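Local coordinates for protein nucleoporin NUP159 (Saccharomyces cerevisiae, PDB 1XIP) that works in the nuclear pore complex and, through the N-terminal beta-propeller described here, tethers the helicase Dbp5 to the pore in mRNA export, at residues 294-299 with 303-308; 159-164 with 173-178; 65-70 with 78-83. All coordinates share one frame; numbering follows the deposited sequence.

In the fold
Followed from the N terminus, the chain of this beta-propeller meets the three contacts one after another, without nesting or crossing. Contact 3 comes first: it closes the excursion between strands 59-64 and 83-86, laying the extended return 78-83 against helix 65-73 at the rim. Contact 2 spans a passage from one sheet to the next, from outermost strand 158-165 through 167-170 to strand 174-179, and so joins two blades. Contact 1 closes the shortest loop, a hairpin between 292-299 and 306-308. Contacts 2 and 3 lie on opposite sides of the chain's centre, their own centres about 37 Å apart; contact 1 is buried, about 24 Å and 26 Å from contacts 2 and 3, centre to centre.

Contact 1: 294-299 with 303-308; sequences VNVLAS and SEVSIW
Asn295 and Trp308 face each other as a hydrogen-bonded antiparallel pair, and their side chains run out in the same direction on the face they share with Leu297 and Ser306. The backbone fixes this register with four hydrogen bonds: Asn295 N to Trp308 O and its return from Trp308 N to Asn295 O, then Leu297 N to Ser306 O (2.9 Å, 170° at the hydrogen) and Ser306 N to Leu297 O.

Trp308 can be followed outward atom by atom. Its CB lies beside the facing strand, 3.8 Å from Asn295 O and 4.1 Å from Leu297 CD1, which comes alongside. CG then stands anti to the backbone N (chi1 175°), which sets the indole beside the side-chain amide of Asn295. CD1 is the ring atom nearest it, 3.5 Å from Asn295 ND2. The nitrogen sits at the ring's edge, near its plane, and amide and indole planes are only 21° apart, so the two flat groups lie edge beside edge. Asn295 OD1 is hydrogen-bonded to Thr283 OG1, which helps to set the rotation of the amide; farther along this face, Ser306 OG is hydrogen-bonded to Thr267 N.

On the other side of the sheet, Val296 sits opposite Ile307 in a non-hydrogen-bonded pair. The methyl contacts here are diagonal: Val296 CG1 meets Val305 CG1 at 3.4 Å, and Val294 CG1 meets Ile307 CG2 at 3.5 Å. Towards the turn the two segments part, and a water takes the N-H of Ser299 at 3.1 Å while also bridging to Glu304 O.

With strand 279-284 hydrogen-bonded to the far edge of 292-299 and Ile307 hydrogen-bonded onward to Ile314, this is a beta hairpin within the antiparallel meander of a propeller blade.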
loop_
_atom_site.group_PDB
_atom_site.type_symbol
_atom_site.label_atom_id
_atom_site.label_comp_id
_atom_site.label_asym_id
_atom_site.label_seq_id
_atom_site.Cartn_x
_atom_site.Cartn_y
_atom_site.Cartn_z
ATOM N N VAL A 294 -7.711 -2.402 13.536
ATOM C CA VAL A 294 -8.474 -2.305 12.315
ATOM C C VAL A 294 -7.511 -1.990 11.169
ATOM O O VAL A 294 -6.697 -1.093 11.274
ATOM C CB VAL A 294 -9.526 -1.188 12.447
ATOM C CG1 VAL A 294 -10.357 -1.077 11.203
ATOM C CG2 VAL A 294 -10.411 -1.458 13.637
ATOM N N ASN A 295 -7.586 -2.745 10.087
ATOM C CA ASN A 295 -6.816 -2.426 8.888
ATOM C C ASN A 295 -7.684 -1.947 7.767
ATOM O O ASN A 295 -8.578 -2.648 7.341
ATOM C CB ASN A 295 -6.019 -3.626 8.422
ATOM C CG ASN A 295 -5.164 -4.169 9.484
ATOM O OD1 ASN A 295 -4.160 -3.567 9.839
ATOM N ND2 ASN A 295 -5.562 -5.298 10.046
ATOM N N VAL A 296 -7.408 -0.739 7.296
ATOM C CA VAL A 296 -8.060 -0.182 6.124
ATOM C C VAL A 296 -7.265 -0.601 4.907
ATOM O O VAL A 296 -6.035 -0.446 4.872
ATOM C CB VAL A 296 -8.101 1.342 6.186
ATOM C CG1 VAL A 296 -8.841 1.902 5.008
ATOM C CG2 VAL A 296 -8.756 1.798 7.498
ATOM N N LEU A 297 -7.974 -1.140 3.911
ATOM C CA LEU A 297 -7.329 -1.696 2.721
ATOM C C LEU A 297 -7.858 -1.114 1.421
ATOM O O LEU A 297 -9.042 -0.824 1.295
ATOM C CB LEU A 297 -7.464 -3.216 2.704
ATOM C CG LEU A 297 -6.904 -3.934 3.911
ATOM C CD1 LEU A 297 -7.694 -5.179 4.180
ATOM C CD2 LEU A 297 -5.451 -4.244 3.656
ATOM N N ALA A 298 -6.957 -0.944 0.462
ATOM C CA ALA A 298 -7.279 -0.422 -0.849
ATOM C C ALA A 298 -6.329 -1.075 -1.801
ATOM O O ALA A 298 -5.337 -1.689 -1.382
ATOM C CB ALA A 298 -7.085 1.061 -0.882
ATOM N N SER A 299 -6.601 -0.931 -3.089
ATOM C CA SER A 299 -5.892 -1.708 -4.078
ATOM C C SER A 299 -5.618 -0.851 -5.284
ATOM O O SER A 299 -6.429 0.006 -5.627
ATOM C CB SER A 299 -6.758 -2.897 -4.468
ATOM O OG SER A 299 -6.153 -3.735 -5.430
ATOM N N SER A 303 -11.496 0.468 -6.854
ATOM C CA SER A 303 -11.932 1.782 -6.381
ATOM C C SER A 303 -12.545 1.692 -5.002
ATOM O O SER A 303 -13.047 2.683 -4.476
ATOM C CB SER A 303 -12.942 2.378 -7.330
ATOM O OG SER A 303 -12.704 1.893 -8.633
ATOM N N GLU A 304 -12.520 0.497 -4.417
ATOM C CA GLU A 304 -13.169 0.303 -3.142
ATOM C C GLU A 304 -12.181 0.232 -2.000
ATOM O O GLU A 304 -11.036 -0.176 -2.174
ATOM C CB GLU A 304 -14.091 -0.912 -3.173
ATOM C CG GLU A 304 -15.450 -0.604 -3.800
ATOM C CD GLU A 304 -16.268 -1.862 -4.036
ATOM O OE1 GLU A 304 -16.615 -2.553 -3.035
ATOM O OE2 GLU A 304 -16.556 -2.180 -5.220
ATOM N N VAL A 305 -12.635 0.664 -0.830
ATOM C CA VAL A 305 -11.827 0.630 0.364
ATOM C C VAL A 305 -12.485 -0.309 1.381
ATOM O O VAL A 305 -13.644 -0.128 1.745
ATOM C CB VAL A 305 -11.640 2.062 0.938
ATOM C CG1 VAL A 305 -10.824 2.037 2.206
ATOM C CG2 VAL A 305 -10.991 2.984 -0.106
ATOM N N SER A 306 -11.740 -1.313 1.825
ATOM C CA SER A 306 -12.268 -2.319 2.735
ATOM C C SER A 306 -11.814 -2.115 4.153
ATOM O O SER A 306 -10.850 -1.400 4.405
ATOM C CB SER A 306 -11.848 -3.709 2.281
ATOM O OG SER A 306 -12.026 -3.827 0.890
ATOM N N ILE A 307 -12.517 -2.755 5.078
ATOM C CA ILE A 307 -12.138 -2.767 6.482
ATOM C C ILE A 307 -11.977 -4.215 6.975
ATOM O O ILE A 307 -12.847 -5.044 6.753
ATOM C CB ILE A 307 -13.189 -2.049 7.320
ATOM C CG1 ILE A 307 -13.461 -0.648 6.768
ATOM C CG2 ILE A 307 -12.737 -1.946 8.750
ATOM C CD1 ILE A 307 -14.727 -0.012 7.345
ATOM N N TRP A 308 -10.853 -4.500 7.626
ATOM C CA TRP A 308 -10.599 -5.779 8.269
ATOM C C TRP A 308 -10.475 -5.538 9.772
ATOM O O TRP A 308 -9.654 -4.731 10.199
ATOM C CB TRP A 308 -9.299 -6.364 7.733
ATOM C CG TRP A 308 -8.898 -7.619 8.422
ATOM C CD1 TRP A 308 -7.956 -7.755 9.392
ATOM C CD2 TRP A 308 -9.441 -8.927 8.204
ATOM N NE1 TRP A 308 -7.878 -9.067 9.792
ATOM C CE2 TRP A 308 -8.783 -9.805 9.078
ATOM C CE3 TRP A 308 -10.440 -9.439 7.365
ATOM C CZ2 TRP A 308 -9.075 -11.159 9.138
ATOM C CZ3 TRP A 308 -10.734 -10.791 7.427
ATOM C CH2 TRP A 308 -10.052 -11.637 8.309
HETATM O O HOH W 1 -9.124 0.652 -3.762
#

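Contact 2: 159-164 with 173-178; sequences KQLAQN and SQLAVL
Two neighbouring blades of the propeller meet where Leu161, on the outermost strand of one sheet, faces Leu175, on the second strand of the next. No hydrogen bond joins the two segments. Their touching parts run within 10° of the same direction, but the backbones stand well apart, with Leu161 CA 10.3 Å from Leu175 CA, and one pair of leucine side chains spans the gap. Both leucines point toward the opposite strand. Leu175 has CG anti to its own N (chi1 178°), and its CD2 reaches Leu161 CD1 at 4.4 Å, a loose apolar touch. At the other end the backbones draw closer, and the carbonyl oxygens Asn164 O and Leu178 O come to 4.2 Å where the chain leaves one blade for the next.

A classic beta bulge shapes the first strand, since Leu161 and Ala162 both face Leu148 and both have their CB turned toward the second blade. The surroundings complete the seam: Trp189 of strand 184-190 and Met194 of strand 193-200 touch both Leu161 and Leu175, Val177 leans on Leu148 of strand 147-152, and Leu178 turns away to Phe184 and to Val219 of strand 215-221.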
loop_
_atom_site.group_PDB
_atom_site.type_symbol
_atom_site.label_atom_id
_atom_site.label_comp_id
_atom_site.label_asym_id
_atom_site.label_seq_id
_atom_site.Cartn_x
_atom_site.Cartn_y
_atom_site.Cartn_z
ATOM N N LYS A 159 22.428 -5.968 1.802
ATOM C CA LYS A 159 22.329 -7.410 2.052
ATOM C C LYS A 159 21.342 -8.064 1.073
ATOM O O LYS A 159 20.462 -7.403 0.557
ATOM C CB LYS A 159 21.827 -7.628 3.481
ATOM C CG LYS A 159 22.375 -8.863 4.192
ATOM C CD LYS A 159 21.760 -9.022 5.598
ATOM C CE LYS A 159 22.406 -8.057 6.622
ATOM N NZ LYS A 159 22.952 -8.748 7.845
ATOM N N GLN A 160 21.483 -9.360 0.830
ATOM C CA GLN A 160 20.518 -10.087 0.006
ATOM C C GLN A 160 19.652 -10.979 0.886
ATOM O O GLN A 160 20.164 -11.862 1.568
ATOM C CB GLN A 160 21.233 -10.919 -1.059
ATOM C CG GLN A 160 20.657 -10.791 -2.460
ATOM C CD GLN A 160 20.717 -9.364 -3.000
ATOM O OE1 GLN A 160 21.568 -8.562 -2.583
ATOM N NE2 GLN A 160 19.810 -9.040 -3.921
ATOM N N LEU A 161 18.342 -10.751 0.877
ATOM C CA LEU A 161 17.459 -11.436 1.811
ATOM C C LEU A 161 16.869 -12.717 1.260
ATOM O O LEU A 161 16.967 -13.767 1.894
ATOM C CB LEU A 161 16.344 -10.516 2.289
ATOM C CG LEU A 161 16.761 -9.264 3.051
ATOM C CD1 LEU A 161 15.604 -8.304 3.087
ATOM C CD2 LEU A 161 17.258 -9.610 4.466
ATOM N N ALA A 162 16.249 -12.638 0.085
ATOM C CA ALA A 162 15.593 -13.801 -0.495
ATOM C C ALA A 162 15.567 -13.729 -2.005
ATOM O O ALA A 162 16.002 -12.738 -2.593
ATOM C CB ALA A 162 14.185 -13.955 0.057
ATOM N N GLN A 163 15.066 -14.797 -2.625
ATOM C CA GLN A 163 14.944 -14.879 -4.075
ATOM C C GLN A 163 13.588 -15.420 -4.486
ATOM O O GLN A 163 12.883 -16.037 -3.671
ATOM C CB GLN A 163 16.012 -15.793 -4.646
ATOM C CG GLN A 163 17.250 -15.085 -5.116
ATOM C CD GLN A 163 18.496 -15.765 -4.624
ATOM O OE1 GLN A 163 19.147 -15.277 -3.695
ATOM N NE2 GLN A 163 18.826 -16.905 -5.221
ATOM N N ASN A 164 13.243 -15.196 -5.757
ATOM C CA ASN A 164 12.010 -15.710 -6.352
ATOM C C ASN A 164 10.742 -15.171 -5.708
ATOM O O ASN A 164 9.691 -15.809 -5.765
ATOM C CB ASN A 164 12.000 -17.239 -6.319
ATOM C CG ASN A 164 13.056 -17.842 -7.210
ATOM O OD1 ASN A 164 13.216 -17.431 -8.361
ATOM N ND2 ASN A 164 13.780 -18.829 -6.688
ATOM N N SER A 173 8.569 -6.217 13.236
ATOM C CA SER A 173 9.052 -7.482 13.801
ATOM C C SER A 173 8.874 -8.715 12.918
ATOM O O SER A 173 9.369 -9.786 13.252
ATOM C CB SER A 173 8.418 -7.721 15.168
ATOM O OG SER A 173 7.011 -7.695 15.073
ATOM N N GLN A 174 8.190 -8.558 11.784
ATOM C CA GLN A 174 7.932 -9.678 10.874
ATOM C C GLN A 174 8.228 -9.330 9.412
ATOM O O GLN A 174 8.116 -8.175 9.015
ATOM C CB GLN A 174 6.483 -10.107 11.017
ATOM C CG GLN A 174 6.170 -11.504 10.549
ATOM C CD GLN A 174 4.686 -11.812 10.687
ATOM O OE1 GLN A 174 3.919 -10.980 11.205
ATOM N NE2 GLN A 174 4.272 -13.004 10.239
ATOM N N LEU A 175 8.616 -10.337 8.629
ATOM C CA LEU A 175 8.777 -10.211 7.172
ATOM C C LEU A 175 8.134 -11.403 6.480
ATOM O O LEU A 175 8.530 -12.555 6.703
ATOM C CB LEU A 175 10.265 -10.108 6.776
ATOM C CG LEU A 175 10.784 -10.002 5.310
ATOM C CD1 LEU A 175 9.732 -9.820 4.246
ATOM C CD2 LEU A 175 11.797 -8.875 5.182
ATOM N N ALA A 176 7.132 -11.121 5.653
ATOM C CA ALA A 176 6.450 -12.152 4.876
ATOM C C ALA A 176 6.834 -12.100 3.389
ATOM O O ALA A 176 7.076 -11.039 2.825
ATOM C CB ALA A 176 4.954 -12.024 5.040
ATOM N N VAL A 177 6.861 -13.260 2.759
ATOM C CA VAL A 177 7.305 -13.382 1.380
ATOM C C VAL A 177 6.334 -14.307 0.620
ATOM O O VAL A 177 5.938 -15.362 1.137
ATOM C CB VAL A 177 8.763 -13.924 1.358
ATOM C CG1 VAL A 177 9.109 -14.561 0.046
ATOM C CG2 VAL A 177 9.755 -12.808 1.705
ATOM N N LEU A 178 5.903 -13.867 -0.569
ATOM C CA LEU A 178 5.139 -14.694 -1.500
ATOM C C LEU A 178 6.053 -15.083 -2.655
ATOM O O LEU A 178 6.612 -14.208 -3.332
ATOM C CB LEU A 178 3.941 -13.932 -2.058
ATOM C CG LEU A 178 2.622 -14.680 -2.344
ATOM C CD1 LEU A 178 1.689 -13.849 -3.212
ATOM C CD2 LEU A 178 2.823 -16.077 -2.947
#

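Contact 3: 65-70 with 78-83; sequences LQLLRD and PLTFKW
Leu67 and Leu68, on a short helix inserted between the third and fourth strands of a propeller blade, receive the side chain of Leu79 from the chain returning to that blade. The contact is apolar and lies near the surface, and no hydrogen bond crosses it. Leu79 brings both its methyls to the helix. Its CD2 settles against the helix backbone where the two residues join, 4.2 Å from Leu68 CA and 4.4 Å from Leu67 C, while its other methyl, CD1, meets Leu68 CD1 at 4.3 Å. Leu68 turns CG anti to its backbone N (chi1 178°), which brings its branched end nearer the incoming chain than its CB direction would suggest.

Leu67 points toward the returning segment and meets two of its oxygens: CD1 is 3.5 Å from Pro78 O, and CG is 4.4 Å from Thr80 OG1.

The next shell joins the contact to two blades. Leu68 is backed by Phe52 of strand 51-56 and by Tyr367 of strand 365-370 in another sheet, so the helix also leans on a second blade; Arg69 NH1 adds a hydrogen bond to Thr346 OG1. On the returning chain Phe81 likewise touches Phe52, and Lys82 and Trp83 both face Val62 in a classic beta bulge, where the segment rejoins the edge of strand 59-64. Residues 78-83 also touch a crystal neighbour, which may influence their path.

The helix itself follows regular i to i+4 bonding, with Arg69 N giving its hydrogen to Leu65 O at 2.9 Å and Asp70 N to Gln66 O at 3.0 Å.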
loop_
_atom_site.group_PDB
_atom_site.type_symbol
_atom_site.label_atom_id
_atom_site.label_comp_id
_atom_site.label_asym_id
_atom_site.label_seq_id
_atom_site.Cartn_x
_atom_site.Cartn_y
_atom_site.Cartn_z
ATOM N N LEU A 65 0.946 20.007 6.540
ATOM C CA LEU A 65 -0.224 19.148 6.700
ATOM C C LEU A 65 -1.509 19.916 7.029
ATOM O O LEU A 65 -2.561 19.648 6.439
ATOM C CB LEU A 65 0.037 18.107 7.780
ATOM C CG LEU A 65 -0.448 16.653 7.707
ATOM C CD1 LEU A 65 -0.687 16.150 9.130
ATOM C CD2 LEU A 65 -1.670 16.433 6.839
ATOM N N GLN A 66 -1.446 20.851 7.974
ATOM C CA GLN A 66 -2.627 21.657 8.317
ATOM C C GLN A 66 -3.172 22.364 7.078
ATOM O O GLN A 66 -4.372 22.524 6.937
ATOM C CB GLN A 66 -2.315 22.680 9.409
ATOM C CG GLN A 66 -3.531 23.402 9.992
ATOM C CD GLN A 66 -4.535 22.456 10.651
ATOM O OE1 GLN A 66 -5.696 22.378 10.232
ATOM N NE2 GLN A 66 -4.088 21.737 11.681
ATOM N N LEU A 67 -2.266 22.763 6.186
ATOM C CA LEU A 67 -2.624 23.430 4.947
ATOM C C LEU A 67 -3.396 22.496 4.038
ATOM O O LEU A 67 -4.456 22.851 3.533
ATOM C CB LEU A 67 -1.380 23.943 4.233
ATOM C CG LEU A 67 -1.292 25.416 3.826
ATOM C CD1 LEU A 67 -2.640 25.922 3.339
ATOM C CD2 LEU A 67 -0.783 26.275 4.981
ATOM N N LEU A 68 -2.884 21.294 3.848
ATOM C CA LEU A 68 -3.540 20.332 2.986
ATOM C C LEU A 68 -4.922 19.972 3.521
ATOM O O LEU A 68 -5.897 19.930 2.774
ATOM C CB LEU A 68 -2.671 19.093 2.839
ATOM C CG LEU A 68 -3.209 17.937 2.014
ATOM C CD1 LEU A 68 -3.403 18.360 0.575
ATOM C CD2 LEU A 68 -2.258 16.721 2.142
ATOM N N ARG A 69 -5.007 19.735 4.824
ATOM C CA ARG A 69 -6.291 19.464 5.444
ATOM C C ARG A 69 -7.280 20.582 5.115
ATOM O O ARG A 69 -8.352 20.318 4.588
ATOM C CB ARG A 69 -6.145 19.284 6.951
ATOM C CG ARG A 69 -7.315 18.562 7.587
ATOM C CD ARG A 69 -8.055 19.417 8.606
ATOM N NE ARG A 69 -9.440 18.991 8.869
ATOM C CZ ARG A 69 -9.832 18.292 9.942
ATOM N NH1 ARG A 69 -8.938 17.904 10.856
ATOM N NH2 ARG A 69 -11.118 17.974 10.097
ATOM N N ASP A 70 -6.884 21.826 5.380
ATOM C CA ASP A 70 -7.742 22.993 5.222
ATOM C C ASP A 70 -8.121 23.252 3.770
ATOM O O ASP A 70 -9.240 23.697 3.480
ATOM C CB ASP A 70 -7.046 24.224 5.790
ATOM C CG ASP A 70 -7.056 24.259 7.305
ATOM O OD1 ASP A 70 -7.609 23.334 7.936
ATOM O OD2 ASP A 70 -6.518 25.183 7.964
ATOM N N PRO A 78 -5.734 28.227 -0.398
ATOM C CA PRO A 78 -5.033 27.653 -1.552
ATOM C C PRO A 78 -3.938 26.700 -1.093
ATOM O O PRO A 78 -3.488 26.802 0.054
ATOM C CB PRO A 78 -4.419 28.881 -2.233
ATOM C CG PRO A 78 -5.107 30.045 -1.625
ATOM C CD PRO A 78 -5.391 29.646 -0.211
ATOM N N LEU A 79 -3.543 25.766 -1.954
ATOM C CA LEU A 79 -2.451 24.861 -1.627
ATOM C C LEU A 79 -1.141 25.415 -2.132
ATOM O O LEU A 79 -0.916 25.518 -3.350
ATOM C CB LEU A 79 -2.685 23.466 -2.197
ATOM C CG LEU A 79 -2.377 22.236 -1.305
ATOM C CD1 LEU A 79 -1.625 21.172 -2.090
ATOM C CD2 LEU A 79 -1.629 22.569 -0.028
ATOM N N THR A 80 -0.291 25.798 -1.184
ATOM C CA THR A 80 1.103 26.121 -1.450
ATOM C C THR A 80 1.989 24.986 -0.897
ATOM O O THR A 80 1.506 24.157 -0.147
ATOM C CB THR A 80 1.447 27.424 -0.759
ATOM O OG1 THR A 80 1.104 27.313 0.628
ATOM C CG2 THR A 80 0.562 28.558 -1.262
ATOM N N PHE A 81 3.276 24.977 -1.260
ATOM C CA PHE A 81 4.220 23.906 -0.880
ATOM C C PHE A 81 5.486 24.478 -0.254
ATOM O O PHE A 81 5.750 25.668 -0.383
ATOM C CB PHE A 81 4.593 23.093 -2.108
ATOM C CG PHE A 81 3.422 22.474 -2.799
ATOM C CD1 PHE A 81 2.709 21.415 -2.200
ATOM C CD2 PHE A 81 3.002 22.945 -4.045
ATOM C CE1 PHE A 81 1.630 20.832 -2.845
ATOM C CE2 PHE A 81 1.890 22.363 -4.697
ATOM C CZ PHE A 81 1.219 21.310 -4.101
ATOM N N LYS A 82 6.265 23.644 0.426
ATOM C CA LYS A 82 7.540 24.079 0.983
ATOM C C LYS A 82 8.644 23.827 -0.023
ATOM O O LYS A 82 9.616 24.578 -0.091
ATOM C CB LYS A 82 7.886 23.336 2.281
ATOM C CG LYS A 82 6.849 23.398 3.400
ATOM C CD LYS A 82 6.359 24.834 3.667
ATOM C CE LYS A 82 7.023 25.414 4.927
ATOM N NZ LYS A 82 7.036 26.900 4.955
ATOM N N TRP A 83 8.493 22.745 -0.781
ATOM C CA TRP A 83 9.491 22.297 -1.741
ATOM C C TRP A 83 8.813 21.529 -2.856
ATOM O O TRP A 83 7.784 20.921 -2.641
ATOM C CB TRP A 83 10.480 21.403 -1.042
ATOM C CG TRP A 83 11.416 20.654 -1.926
ATOM C CD1 TRP A 83 12.668 21.038 -2.288
ATOM C CD2 TRP A 83 11.215 19.357 -2.504
ATOM N NE1 TRP A 83 13.253 20.074 -3.074
ATOM C CE2 TRP A 83 12.382 19.029 -3.219
ATOM C CE3 TRP A 83 10.154 18.434 -2.500
ATOM C CZ2 TRP A 83 12.524 17.835 -3.920
ATOM C CZ3 TRP A 83 10.296 17.238 -3.213
ATOM C CH2 TRP A 83 11.474 16.957 -3.907
#